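Local coordinates for major allergen Alt a 1 (Alternaria alternata, PDB 3V0R), which is a secreted, dimeric fungal beta-barrel allergen that may bind plant thaumatin-like proteins and inhibit their beta-glucanase activity, at residues S19-R24 with F73-D78; L34-K39 with S80-K85; D55-E58 with W62-C65; L84-K87 with T93-A96. All coordinates share one frame; numbering follows the deposited sequence.

Interaction 1 (S19-R24 with F73-D78); sequences SEFYGR and FSFDSD. With 0FU (2,5,6-triaminopyrimidin-4-ol), chain K; 0FU (2,5,6-triaminopyrimidin-4-ol), chain M; SO4 (sulfate ion), chain B.
Phe-21 and Phe-75 make the contact by themselves, ring to ring, reaching in from opposite directions. The planes are nearly parallel, at 21°, but slid so far apart that the rings barely overlap, with centroids 5.6 Å apart. The nearest atoms are Phe-21 CE1 and Phe-75 CZ, 3.8 Å apart. With chi1 near 180° in Phe-21 (176°), CG swings away from the backbone N and the ring extends inward. Strands 15-25 and 72-76 are not neighbours in the antiparallel sheet, and the pair spans the interior of the beta-barrel, where large flat apolar side chains fill the core; Leu-34 and Leu-100 pack against both rings.

Strand alternation turns Tyr-22 to another environment. Its ring meets Tyr-22 of the second subunit with the planes steeply inclined, and a bound triaminopyrimidinol lies over one face, though that ligand's amino nitrogen sits too close for the detail to be trusted.

Arg-24 makes polar contacts of its own; its long chain carries its charge out to anions. It forms a salt bridge with Asp-113, and Arg-24 NH1 gives a weak hydrogen bond, 3.3 Å, to sulfate O4 at the edge of the guanidinium, near its plane.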
loop_
_atom_site.group_PDB
_atom_site.type_symbol
_atom_site.label_atom_id
_atom_site.label_comp_id
_atom_site.label_asym_id
_atom_site.label_seq_id
_atom_site.Cartn_x
_atom_site.Cartn_y
_atom_site.Cartn_z
ATOM N N SER A 19 15.953 -8.536 9.276
ATOM C CA SER A 19 16.524 -9.246 8.127
ATOM C C SER A 19 16.142 -8.544 6.806
ATOM O O SER A 19 15.286 -7.630 6.756
ATOM C CB SER A 19 16.039 -10.714 8.053
ATOM O OG SER A 19 14.632 -10.738 7.929
ATOM N N GLU A 20 16.786 -9.003 5.739
ATOM C CA GLU A 20 16.537 -8.452 4.367
ATOM C C GLU A 20 16.604 -6.918 4.265
ATOM O O GLU A 20 15.807 -6.214 3.625
ATOM C CB GLU A 20 15.275 -9.096 3.742
ATOM C CG GLU A 20 14.960 -10.604 4.013
ATOM C CD GLU A 20 16.120 -11.701 4.060
ATOM O OE1 GLU A 20 15.894 -12.537 4.929
ATOM O OE2 GLU A 20 17.164 -11.857 3.274
ATOM N N PHE A 21 17.628 -6.364 4.890
ATOM C CA PHE A 21 17.910 -4.956 4.720
ATOM C C PHE A 21 18.154 -4.678 3.250
ATOM O O PHE A 21 18.813 -5.451 2.564
ATOM C CB PHE A 21 19.205 -4.561 5.480
ATOM C CG PHE A 21 19.618 -3.135 5.272
ATOM C CD1 PHE A 21 18.951 -2.134 5.868
ATOM C CD2 PHE A 21 20.618 -2.828 4.408
ATOM C CE1 PHE A 21 19.353 -0.810 5.714
ATOM C CE2 PHE A 21 21.031 -1.517 4.186
ATOM C CZ PHE A 21 20.374 -0.495 4.839
ATOM N N TYR A 22 17.589 -3.579 2.760
ATOM C CA TYR A 22 17.851 -3.071 1.407
ATOM C C TYR A 22 18.039 -1.588 1.511
ATOM O O TYR A 22 17.479 -0.954 2.363
ATOM C CB TYR A 22 16.668 -3.365 0.454
ATOM C CG TYR A 22 16.804 -2.887 -1.005
ATOM C CD1 TYR A 22 17.218 -3.767 -2.040
ATOM C CD2 TYR A 22 16.443 -1.594 -1.383
ATOM C CE1 TYR A 22 17.286 -3.348 -3.374
ATOM C CE2 TYR A 22 16.549 -1.168 -2.716
ATOM C CZ TYR A 22 16.983 -2.029 -3.697
ATOM O OH TYR A 22 17.004 -1.611 -5.018
ATOM N N GLY A 23 18.803 -1.028 0.594
ATOM C CA GLY A 23 18.828 0.419 0.404
ATOM C C GLY A 23 19.393 0.802 -0.951
ATOM O O GLY A 23 20.144 0.040 -1.545
ATOM N N ARG A 24 19.005 1.961 -1.444
ATOM C CA ARG A 24 19.535 2.443 -2.686
ATOM C C ARG A 24 20.125 3.834 -2.452
ATOM O O ARG A 24 19.482 4.674 -1.855
ATOM C CB ARG A 24 18.455 2.493 -3.771
ATOM C CG ARG A 24 19.022 3.076 -5.067
ATOM C CD ARG A 24 17.998 3.124 -6.157
ATOM N NE ARG A 24 18.525 3.865 -7.288
ATOM C CZ ARG A 24 17.828 4.671 -8.043
ATOM N NH1 ARG A 24 18.414 5.333 -9.036
ATOM N NH2 ARG A 24 16.516 4.759 -7.904
ATOM N N PHE A 73 11.017 4.390 12.849
ATOM C CA PHE A 73 12.439 4.106 12.816
ATOM C C PHE A 73 13.263 5.314 12.390
ATOM O O PHE A 73 12.761 6.238 11.771
ATOM C CB PHE A 73 12.744 2.909 11.933
ATOM C CG PHE A 73 12.787 3.229 10.449
ATOM C CD1 PHE A 73 11.655 3.339 9.731
ATOM C CD2 PHE A 73 14.014 3.383 9.785
ATOM C CE1 PHE A 73 11.663 3.564 8.350
ATOM C CE2 PHE A 73 14.048 3.629 8.402
ATOM C CZ PHE A 73 12.865 3.725 7.682
ATOM N N SER A 74 14.554 5.269 12.740
ATOM C CA SER A 74 15.525 6.215 12.308
ATOM C C SER A 74 16.806 5.471 11.938
ATOM O O SER A 74 17.012 4.366 12.414
ATOM C CB SER A 74 15.785 7.185 13.480
ATOM O OG SER A 74 16.616 8.263 13.101
ATOM N N PHE A 75 17.640 6.038 11.084
ATOM C CA PHE A 75 18.854 5.367 10.621
ATOM C C PHE A 75 19.992 6.331 10.709
ATOM O O PHE A 75 19.838 7.529 10.376
ATOM C CB PHE A 75 18.653 4.850 9.177
ATOM C CG PHE A 75 19.534 3.701 8.783
ATOM C CD1 PHE A 75 19.377 2.455 9.379
ATOM C CD2 PHE A 75 20.472 3.843 7.818
ATOM C CE1 PHE A 75 20.225 1.397 9.041
ATOM C CE2 PHE A 75 21.327 2.792 7.458
ATOM C CZ PHE A 75 21.204 1.571 8.088
ATOM N N ASP A 76 21.180 5.852 11.129
ATOM C CA ASP A 76 22.424 6.601 11.020
ATOM C C ASP A 76 23.231 5.905 9.958
ATOM O O ASP A 76 23.810 4.880 10.205
ATOM C CB ASP A 76 23.173 6.562 12.369
ATOM C CG ASP A 76 22.612 7.571 13.390
ATOM O OD1 ASP A 76 21.734 8.400 13.075
ATOM O OD2 ASP A 76 23.090 7.561 14.536
ATOM N N SER A 77 23.315 6.483 8.771
ATOM C CA SER A 77 23.958 5.784 7.695
ATOM C C SER A 77 25.455 5.668 7.900
ATOM O O SER A 77 26.027 4.715 7.410
ATOM C CB SER A 77 23.664 6.425 6.325
ATOM O OG SER A 77 24.116 7.779 6.343
ATOM N N ASP A 78 26.080 6.567 8.680
ATOM C CA ASP A 78 27.520 6.467 8.912
ATOM C C ASP A 78 27.941 5.151 9.640
ATOM O O ASP A 78 29.058 4.721 9.494
ATOM C CB ASP A 78 28.036 7.692 9.750
ATOM C CG ASP A 78 27.424 7.753 11.220
ATOM O OD1 ASP A 78 26.484 7.059 11.528
ATOM O OD2 ASP A 78 27.924 8.508 12.068
HETATM C C4 0FU K . 10.842 -3.630 -1.769
HETATM N N3 0FU K . 10.627 -4.807 -1.134
HETATM C C2 0FU K . 11.679 -5.635 -0.907
HETATM N NAA 0FU K . 11.453 -6.807 -0.289
HETATM N N1 0FU K . 12.944 -5.308 -1.273
HETATM C C6 0FU K . 13.166 -4.161 -1.933
HETATM N NAB 0FU K . 14.348 -3.719 -2.398
HETATM C C5 0FU K . 12.127 -3.327 -2.164
HETATM N NAC 0FU K . 12.386 -2.193 -2.789
HETATM O O4 0FU K . 9.868 -2.690 -2.065
HETATM C C4 0FU M . 10.194 -2.264 0.889
HETATM N N3 0FU M . 11.080 -1.318 0.557
HETATM C C2 0FU M . 12.391 -1.498 0.826
HETATM N NAA 0FU M . 13.225 -0.503 0.460
HETATM N N1 0FU M . 12.857 -2.636 1.422
HETATM C C6 0FU M . 11.999 -3.604 1.775
HETATM N NAB 0FU M . 12.420 -4.721 2.384
HETATM C C5 0FU M . 10.638 -3.417 1.494
HETATM N NAC 0FU M . 9.700 -4.311 1.808
HETATM O O4 0FU M . 8.863 -2.168 0.641
HETATM S S SO4 B . 15.777 7.158 -11.987
HETATM O O1 SO4 B . 15.210 5.898 -12.582
HETATM O O2 SO4 B . 17.115 7.395 -12.606
HETATM O O3 SO4 B . 14.847 8.293 -12.286
HETATM O O4 SO4 B . 15.992 7.105 -10.510
#

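Interaction 2 (L34-K39 with S80-K85); sequences LGFNIK and SGLLLK. With 0FU (2,5,6-triaminopyrimidin-4-ol), chain M.
Phe-36 and Ile-38 meet Leu-82 and Leu-84 in a wholly apolar contact at the middle of the barrel, its centre about 1 Å from the centre of the chain. The two strand segments are not sheet neighbours: their axes pass 11.1 Å apart at an angle of 63°, a gap bridged by side chains alone. Alternation along each strand sends residues 36 and 38, and 82 and 84, inward.

Phe-36 is the central piece. Its CG stands between the backbone N and the carbonyl carbon (chi1 51°), a crowded position that turns one face of the ring, near its CZ end, to Leu-82. Both branches of the leucine lie on that face, Leu-82 CD1 3.4 Å from Phe-36 CZ. Leu-84 instead approaches the rim, with CD2 near the ring plane and 4.2 Å from Phe-36 CZ. The same methyl meets Ile-38 tip to tip, Leu-84 CD2 to Ile-38 CD1 at 4.1 Å. Phe-73 adds an edge-to-face ring contact to Phe-36.

Behind this layer, Gly-35 has no side chain, and a triaminopyrimidinol lies close against its backbone, ligand N1 being 3.4 Å from Gly-35 CA. At the start of the other strand, Ser-80 and Gly-81 both face Asp-76 in a G1 beta bulge.

With no hydrogen bond or charge between the segments, the cohesion comes from dispersion and the exclusion of water, so it depends on how closely the branched and flat shapes fit rather than on bond direction.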
loop_
_atom_site.group_PDB
_atom_site.type_symbol
_atom_site.label_atom_id
_atom_site.label_comp_id
_atom_site.label_asym_id
_atom_site.label_seq_id
_atom_site.Cartn_x
_atom_site.Cartn_y
_atom_site.Cartn_z
ATOM N N LEU A 34 15.059 2.818 1.652
ATOM C CA LEU A 34 15.615 2.015 2.717
ATOM C C LEU A 34 14.525 1.135 3.293
ATOM O O LEU A 34 13.388 1.597 3.476
ATOM C CB LEU A 34 16.138 2.984 3.808
ATOM C CG LEU A 34 17.289 2.767 4.736
ATOM C CD1 LEU A 34 18.578 2.443 4.069
ATOM C CD2 LEU A 34 17.503 4.100 5.472
ATOM N N GLY A 35 14.855 -0.105 3.603
ATOM C CA GLY A 35 13.913 -0.997 4.214
ATOM C C GLY A 35 14.489 -2.258 4.805
ATOM O O GLY A 35 15.626 -2.624 4.535
ATOM N N PHE A 36 13.658 -2.952 5.590
ATOM C CA PHE A 36 14.078 -4.180 6.250
ATOM C C PHE A 36 12.864 -4.878 6.813
ATOM O O PHE A 36 11.803 -4.292 6.884
ATOM C CB PHE A 36 15.110 -3.890 7.375
ATOM C CG PHE A 36 14.669 -2.838 8.309
ATOM C CD1 PHE A 36 14.994 -1.494 8.070
ATOM C CD2 PHE A 36 13.907 -3.159 9.449
ATOM C CE1 PHE A 36 14.539 -0.505 8.919
ATOM C CE2 PHE A 36 13.451 -2.148 10.304
ATOM C CZ PHE A 36 13.771 -0.834 10.035
ATOM N N ASN A 37 12.982 -6.157 7.085
ATOM C CA ASN A 37 11.881 -6.965 7.626
ATOM C C ASN A 37 12.063 -7.071 9.123
ATOM O O ASN A 37 13.233 -7.167 9.620
ATOM C CB ASN A 37 11.901 -8.375 7.027
ATOM C CG ASN A 37 11.485 -8.409 5.548
ATOM O OD1 ASN A 37 10.822 -7.457 5.036
ATOM N ND2 ASN A 37 11.809 -9.540 4.855
ATOM N N ILE A 38 10.968 -7.044 9.854
ATOM C CA ILE A 38 10.976 -7.197 11.327
ATOM C C ILE A 38 10.070 -8.356 11.704
ATOM O O ILE A 38 8.895 -8.407 11.243
ATOM C CB ILE A 38 10.421 -5.971 11.993
ATOM C CG1 ILE A 38 11.242 -4.729 11.632
ATOM C CG2 ILE A 38 10.306 -6.173 13.524
ATOM C CD1 ILE A 38 10.760 -3.498 12.378
ATOM N N LYS A 39 10.564 -9.282 12.491
ATOM C CA LYS A 39 9.798 -10.472 12.877
ATOM C C LYS A 39 9.901 -10.776 14.352
ATOM O O LYS A 39 11.004 -10.738 14.918
ATOM C CB LYS A 39 10.290 -11.671 12.054
ATOM C CG LYS A 39 9.415 -12.897 12.148
ATOM C CD LYS A 39 9.929 -14.081 11.349
ATOM C CE LYS A 39 8.809 -15.090 11.094
ATOM N NZ LYS A 39 8.149 -15.533 12.346
ATOM N N SER A 80 25.591 2.332 9.884
ATOM C CA SER A 80 24.514 1.390 9.610
ATOM C C SER A 80 23.714 1.113 10.848
ATOM O O SER A 80 23.357 -0.034 11.123
ATOM C CB SER A 80 25.080 0.081 9.040
ATOM O OG SER A 80 25.639 0.345 7.762
ATOM N N GLY A 81 23.373 2.154 11.592
ATOM C CA GLY A 81 22.709 1.972 12.838
ATOM C C GLY A 81 21.233 2.248 12.774
ATOM O O GLY A 81 20.821 3.277 12.287
ATOM N N LEU A 82 20.457 1.301 13.201
ATOM C CA LEU A 82 19.020 1.400 13.251
ATOM C C LEU A 82 18.524 1.721 14.653
ATOM O O LEU A 82 19.008 1.145 15.612
ATOM C CB LEU A 82 18.417 0.037 12.877
ATOM C CG LEU A 82 16.909 -0.121 13.005
ATOM C CD1 LEU A 82 16.142 0.692 11.987
ATOM C CD2 LEU A 82 16.449 -1.575 12.875
ATOM N N LEU A 83 17.518 2.575 14.742
ATOM C CA LEU A 83 16.799 2.860 15.975
ATOM C C LEU A 83 15.301 2.700 15.699
ATOM O O LEU A 83 14.795 3.172 14.713
ATOM C CB LEU A 83 17.078 4.312 16.371
ATOM C CG LEU A 83 16.286 4.914 17.502
ATOM C CD1 LEU A 83 16.519 4.183 18.784
ATOM C CD2 LEU A 83 16.603 6.427 17.725
ATOM N N LEU A 84 14.636 1.924 16.541
ATOM C CA LEU A 84 13.173 1.739 16.490
ATOM C C LEU A 84 12.534 2.363 17.703
ATOM O O LEU A 84 13.130 2.372 18.768
ATOM C CB LEU A 84 12.841 0.250 16.467
ATOM C CG LEU A 84 13.344 -0.590 15.310
ATOM C CD1 LEU A 84 13.118 -2.099 15.567
ATOM C CD2 LEU A 84 12.578 -0.155 14.031
ATOM N N LYS A 85 11.296 2.824 17.578
ATOM C CA LYS A 85 10.548 3.333 18.659
ATOM C C LYS A 85 9.113 2.875 18.588
ATOM O O LYS A 85 8.499 2.917 17.520
ATOM C CB LYS A 85 10.591 4.838 18.618
ATOM C CG LYS A 85 9.753 5.501 19.661
ATOM C CD LYS A 85 9.824 7.017 19.619
ATOM C CE LYS A 85 9.115 7.586 18.408
ATOM N NZ LYS A 85 9.036 9.090 18.454
HETATM C C4 0FU M . 10.194 -2.264 0.889
HETATM N N3 0FU M . 11.080 -1.318 0.557
HETATM C C2 0FU M . 12.391 -1.498 0.826
HETATM N NAA 0FU M . 13.225 -0.503 0.460
HETATM N N1 0FU M . 12.857 -2.636 1.422
HETATM C C6 0FU M . 11.999 -3.604 1.775
HETATM N NAB 0FU M . 12.420 -4.721 2.384
HETATM C C5 0FU M . 10.638 -3.417 1.494
HETATM N NAC 0FU M . 9.700 -4.311 1.808
HETATM O O4 0FU M . 8.863 -2.168 0.641
#

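Interaction 3 (D55-E58 with W62-C65); sequences DKLE and WYSC. With SO4 (sulfate ion), chain D.
Tyr-63 is gripped at its hydroxyl, over a face and at an edge by Leu-57 and Glu-58. Its CG points away from its own carbonyl carbon (chi1 -69°), which carries the ring across to the loop of residues 55-58. There Glu-58 N donates to Tyr-63 OH at 2.8 Å in an almost straight bond, 170° at the hydrogen, so a backbone N-H in a segment without regular structure finds a partner. Tyrosine suits the place because it combines this polar end with a broad apolar surface.

Leu-57 uses that surface. The two side chains cross obliquely, and CD2 of Leu-57 stands over the ring face 4.1 Å from the centroid of Tyr-63, a CH-pi contact that is closest at CZ of the tyrosine. The carbonyl oxygen of Glu-58 lies in the ring plane at the edge, 3.5 Å from Tyr-63 CE2.

Just upstream, a sulfate, probably from the crystallisation liquor, takes hydrogen bonds from two successive backbone amides: Asp-55 N reaches its O3 at 2.9 Å, and Lys-56 N its O2.

Beyond Tyr-63, Cys-65 forms a disulfide with Cys-50 and a backbone hydrogen bond with Ser-51. The arrangement thus belongs to a loop connecting strands 47-53 and 63-64, the outermost strands of the sheet within this chain, joined here by the disulfide and that backbone bond, consistent with closure of the beta-barrel.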
loop_
_atom_site.group_PDB
_atom_site.type_symbol
_atom_site.label_atom_id
_atom_site.label_comp_id
_atom_site.label_asym_id
_atom_site.label_seq_id
_atom_site.Cartn_x
_atom_site.Cartn_y
_atom_site.Cartn_z
ATOM N N ASP A 55 13.041 11.658 -2.055
ATOM C CA ASP A 55 14.111 12.099 -2.960
ATOM C C ASP A 55 15.427 12.031 -2.211
ATOM O O ASP A 55 16.448 11.615 -2.770
ATOM C CB ASP A 55 13.905 13.541 -3.438
ATOM C CG ASP A 55 12.762 13.673 -4.452
ATOM O OD1 ASP A 55 12.170 12.633 -4.861
ATOM O OD2 ASP A 55 12.458 14.822 -4.842
ATOM N N LYS A 56 15.402 12.414 -0.922
ATOM C CA LYS A 56 16.626 12.247 -0.126
ATOM C C LYS A 56 16.263 11.898 1.303
ATOM O O LYS A 56 15.763 12.719 2.025
ATOM C CB LYS A 56 17.460 13.511 -0.184
ATOM C CG LYS A 56 18.704 13.511 0.688
ATOM C CD LYS A 56 19.608 14.674 0.263
ATOM C CE LYS A 56 20.311 15.327 1.445
ATOM N NZ LYS A 56 21.419 14.491 2.001
ATOM N N LEU A 57 16.506 10.663 1.708
ATOM C CA LEU A 57 16.222 10.296 3.108
ATOM C C LEU A 57 17.276 10.926 4.037
ATOM O O LEU A 57 18.428 11.054 3.652
ATOM C CB LEU A 57 16.212 8.775 3.271
ATOM C CG LEU A 57 15.092 8.030 2.558
ATOM C CD1 LEU A 57 15.263 6.504 2.602
ATOM C CD2 LEU A 57 13.742 8.383 3.248
ATOM N N GLU A 58 16.868 11.321 5.237
ATOM C CA GLU A 58 17.743 11.970 6.183
ATOM C C GLU A 58 18.152 10.989 7.299
ATOM O O GLU A 58 17.339 10.118 7.715
ATOM C CB GLU A 58 17.020 13.169 6.824
ATOM C CG GLU A 58 16.398 14.161 5.827
ATOM C CD GLU A 58 17.396 14.867 4.924
ATOM O OE1 GLU A 58 18.612 14.879 5.223
ATOM O OE2 GLU A 58 16.960 15.457 3.873
ATOM N N TRP A 62 12.876 10.536 12.306
ATOM C CA TRP A 62 11.884 9.457 12.435
ATOM C C TRP A 62 11.110 9.303 11.150
ATOM O O TRP A 62 10.627 10.296 10.591
ATOM C CB TRP A 62 10.854 9.783 13.506
ATOM C CG TRP A 62 11.394 9.735 14.926
ATOM C CD1 TRP A 62 11.410 10.765 15.854
ATOM C CD2 TRP A 62 11.958 8.615 15.597
ATOM N NE1 TRP A 62 11.972 10.333 17.034
ATOM C CE2 TRP A 62 12.336 9.077 16.935
ATOM C CE3 TRP A 62 12.217 7.307 15.254
ATOM C CZ2 TRP A 62 12.916 8.266 17.833
ATOM C CZ3 TRP A 62 12.814 6.521 16.188
ATOM C CH2 TRP A 62 13.143 7.011 17.460
ATOM N N TYR A 63 10.983 8.078 10.673
ATOM C CA TYR A 63 10.102 7.759 9.578
ATOM C C TYR A 63 9.152 6.697 10.093
ATOM O O TYR A 63 9.532 5.831 10.850
ATOM C CB TYR A 63 10.892 7.202 8.381
ATOM C CG TYR A 63 11.767 8.218 7.705
ATOM C CD1 TYR A 63 11.213 9.080 6.762
ATOM C CD2 TYR A 63 13.126 8.311 7.963
ATOM C CE1 TYR A 63 11.994 10.049 6.117
ATOM C CE2 TYR A 63 13.908 9.305 7.327
ATOM C CZ TYR A 63 13.321 10.139 6.407
ATOM O OH TYR A 63 14.079 11.093 5.769
ATOM N N SER A 64 7.910 6.744 9.619
ATOM C CA SER A 64 6.975 5.694 9.895
ATOM C C SER A 64 7.455 4.438 9.234
ATOM O O SER A 64 7.989 4.494 8.139
ATOM C CB SER A 64 5.606 6.113 9.334
ATOM O OG SER A 64 4.707 5.061 9.611
ATOM N N CYS A 65 7.232 3.277 9.833
ATOM C CA CYS A 65 7.547 2.030 9.145
ATOM C C CYS A 65 6.680 1.758 7.920
ATOM O O CYS A 65 7.081 1.033 7.036
ATOM C CB CYS A 65 7.481 0.832 10.102
ATOM S SG CYS A 65 8.980 0.623 11.085
HETATM S S SO4 D . 11.824 14.582 -0.440
HETATM O O1 SO4 D . 11.128 14.652 0.885
HETATM O O2 SO4 D . 13.270 14.276 -0.197
HETATM O O3 SO4 D . 10.980 13.609 -1.256
HETATM O O4 SO4 D . 11.801 15.909 -1.119
#

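Interaction 4 (L84-K87 with T93-A96); sequences LKQK and TYVA. With 8AC (8-aminooctanoic acid), chain L; 0FU (2,5,6-triaminopyrimidin-4-ol), chain J.
Leu-84 to Lys-87 pair with Ala-96 to Thr-93 as neighbouring antiparallel strands, their axes 4.6 Å apart and their directions at 168°. This is the beta hairpin of strands 81-87 and 93-106 in the barrel wall. Leu-84 with Ala-96 and Gln-86 with Tyr-94 are its hydrogen-bonded pairs, two bonds each. Three of the four are nearly straight, among them Tyr-94 N to Gln-86 O at 2.8 Å; Ala-96 N to Leu-84 O is longer, 3.1 Å, and more bent, 140° at the hydrogen. Lys-85 with Val-95 and Lys-87 with Thr-93 are the non-hydrogen-bonded pairs.

On the face bearing these last four residues, the lysines use their aliphatic stems and leave the charge for the far end. Lys-85 CG packs on Thr-93 CG2 at 3.7 Å, and the amine of Lys-85 makes a cation-pi contact with Trp-62. Thr-93 and Val-95 are beta-branched, as suits extended backbone.

The face of Leu-84, Gln-86, Tyr-94 and Ala-96 is the more buried. Small Ala-96 pairs with Leu-84, and both side chains touch Ile-124, while Gln-86 and Tyr-94 run side by side into a ligand site, the amide steeply inclined to the ring. Gln-86 OE1 lies in the ring plane, 3.3 Å from Tyr-94 CD2. The extended glutamine chain presents its amide to the carboxyl group of 8-aminooctanoic acid: Gln-86 NE2 donates to OAC at 3.0 Å, while Gln-86 OE1 stands only 2.6 Å from OAB of the ligand, an oxygen pair so close that the acid group probably holds a proton.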
loop_
_atom_site.group_PDB
_atom_site.type_symbol
_atom_site.label_atom_id
_atom_site.label_comp_id
_atom_site.label_asym_id
_atom_site.label_seq_id
_atom_site.Cartn_x
_atom_site.Cartn_y
_atom_site.Cartn_z
ATOM N N LEU A 84 14.636 1.924 16.541
ATOM C CA LEU A 84 13.173 1.739 16.490
ATOM C C LEU A 84 12.534 2.363 17.703
ATOM O O LEU A 84 13.130 2.372 18.768
ATOM C CB LEU A 84 12.841 0.250 16.467
ATOM C CG LEU A 84 13.344 -0.590 15.310
ATOM C CD1 LEU A 84 13.118 -2.099 15.567
ATOM C CD2 LEU A 84 12.578 -0.155 14.031
ATOM N N LYS A 85 11.296 2.824 17.578
ATOM C CA LYS A 85 10.548 3.333 18.659
ATOM C C LYS A 85 9.113 2.875 18.588
ATOM O O LYS A 85 8.499 2.917 17.520
ATOM C CB LYS A 85 10.591 4.838 18.618
ATOM C CG LYS A 85 9.753 5.501 19.661
ATOM C CD LYS A 85 9.824 7.017 19.619
ATOM C CE LYS A 85 9.115 7.586 18.408
ATOM N NZ LYS A 85 9.036 9.090 18.454
ATOM N N GLN A 86 8.576 2.447 19.716
ATOM C CA GLN A 86 7.193 1.988 19.833
ATOM C C GLN A 86 6.566 2.687 21.074
ATOM O O GLN A 86 6.962 2.420 22.226
ATOM C CB GLN A 86 7.211 0.447 20.082
ATOM C CG GLN A 86 5.817 -0.226 20.024
ATOM C CD GLN A 86 5.771 -1.647 20.514
ATOM O OE1 GLN A 86 6.767 -2.227 20.981
ATOM N NE2 GLN A 86 4.581 -2.227 20.473
ATOM N N LYS A 87 5.601 3.545 20.846
ATOM C CA LYS A 87 4.909 4.158 21.946
ATOM C C LYS A 87 3.644 3.349 22.312
ATOM O O LYS A 87 2.585 3.456 21.631
ATOM C CB LYS A 87 4.525 5.583 21.566
ATOM C CG LYS A 87 3.845 6.325 22.700
ATOM C CD LYS A 87 3.680 7.811 22.411
ATOM C CE LYS A 87 3.118 8.536 23.622
ATOM N NZ LYS A 87 3.074 10.007 23.371
ATOM N N THR A 93 7.175 4.028 26.355
ATOM C CA THR A 93 7.745 3.995 25.040
ATOM C C THR A 93 8.927 3.062 25.081
ATOM O O THR A 93 9.735 3.133 26.019
ATOM C CB THR A 93 8.226 5.414 24.617
ATOM O OG1 THR A 93 7.082 6.267 24.416
ATOM C CG2 THR A 93 9.006 5.377 23.310
ATOM N N TYR A 94 9.052 2.185 24.085
ATOM C CA TYR A 94 10.226 1.322 23.945
ATOM C C TYR A 94 11.081 1.843 22.850
ATOM O O TYR A 94 10.567 2.403 21.888
ATOM C CB TYR A 94 9.832 -0.095 23.562
ATOM C CG TYR A 94 8.925 -0.822 24.493
ATOM C CD1 TYR A 94 9.039 -0.669 25.848
ATOM C CD2 TYR A 94 7.985 -1.724 24.016
ATOM C CE1 TYR A 94 8.159 -1.327 26.719
ATOM C CE2 TYR A 94 7.110 -2.412 24.895
ATOM C CZ TYR A 94 7.230 -2.208 26.222
ATOM O OH TYR A 94 6.411 -2.875 27.112
ATOM N N VAL A 95 12.400 1.699 22.983
ATOM C CA VAL A 95 13.350 1.945 21.929
ATOM C C VAL A 95 14.250 0.763 21.780
ATOM O O VAL A 95 14.290 -0.105 22.666
ATOM C CB VAL A 95 14.185 3.230 22.080
ATOM C CG1 VAL A 95 13.310 4.463 22.086
ATOM C CG2 VAL A 95 15.036 3.182 23.359
ATOM N N ALA A 96 14.909 0.622 20.617
ATOM C CA ALA A 96 15.780 -0.484 20.400
ATOM C C ALA A 96 16.792 -0.124 19.333
ATOM O O ALA A 96 16.446 0.622 18.398
ATOM C CB ALA A 96 15.029 -1.767 19.939
HETATM N NAA 8AC L . 3.187 -11.347 28.892
HETATM O OAB 8AC L . 6.830 -4.593 22.162
HETATM O OAC 8AC L . 5.128 -5.151 20.991
HETATM C CAD 8AC L . 3.067 -10.616 27.623
HETATM C CAE 8AC L . 4.448 -10.452 27.027
HETATM C CAF 8AC L . 4.406 -10.292 25.521
HETATM C CAG 8AC L . 4.609 -8.803 25.207
HETATM C CAH 8AC L . 5.342 -8.603 23.930
HETATM C CAI 8AC L . 5.221 -7.111 23.503
HETATM C CAJ 8AC L . 6.219 -6.809 22.410
HETATM C CAK 8AC L . 6.006 -5.404 21.809
HETATM C C4 0FU J . 1.759 -6.358 25.678
HETATM N N3 0FU J . 1.763 -6.831 26.952
HETATM C C2 0FU J . 2.581 -6.319 27.912
HETATM N NAA 0FU J . 2.535 -6.831 29.151
HETATM N N1 0FU J . 3.433 -5.305 27.645
HETATM C C6 0FU J . 3.472 -4.793 26.381
HETATM N NAB 0FU J . 4.296 -3.809 26.104
HETATM C C5 0FU J . 2.633 -5.306 25.352
HETATM N NAC 0FU J . 2.633 -4.823 24.082
HETATM O O4 0FU J . 0.949 -6.863 24.682
#

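All four contacts belong to one antiparallel sheet, curved into a barrel. Interactions 1 and 2 share its interior, their centres about 6 Å apart; strands 15-25 and 33-40 are neighbours in the sheet, as are 72-76 and 81-87, and along the chain the two contacts interleave. Interaction 3 lies between their halves in sequence, joining a loop to the outermost strand 63-64, which hydrogen-bonds to strand 72-76 of interaction 1. Interaction 4 continues strand 81-87 out of interaction 2, sharing Leu-84 and Lys-85, and has its centre about 17 Å from those of interactions 1 and 3. Ligands thus lie at separate places round the core: triaminopyrimidinol near strands 15-25 and 33-40, and both triaminopyrimidinol and 8-aminooctanoic acid by the hairpin.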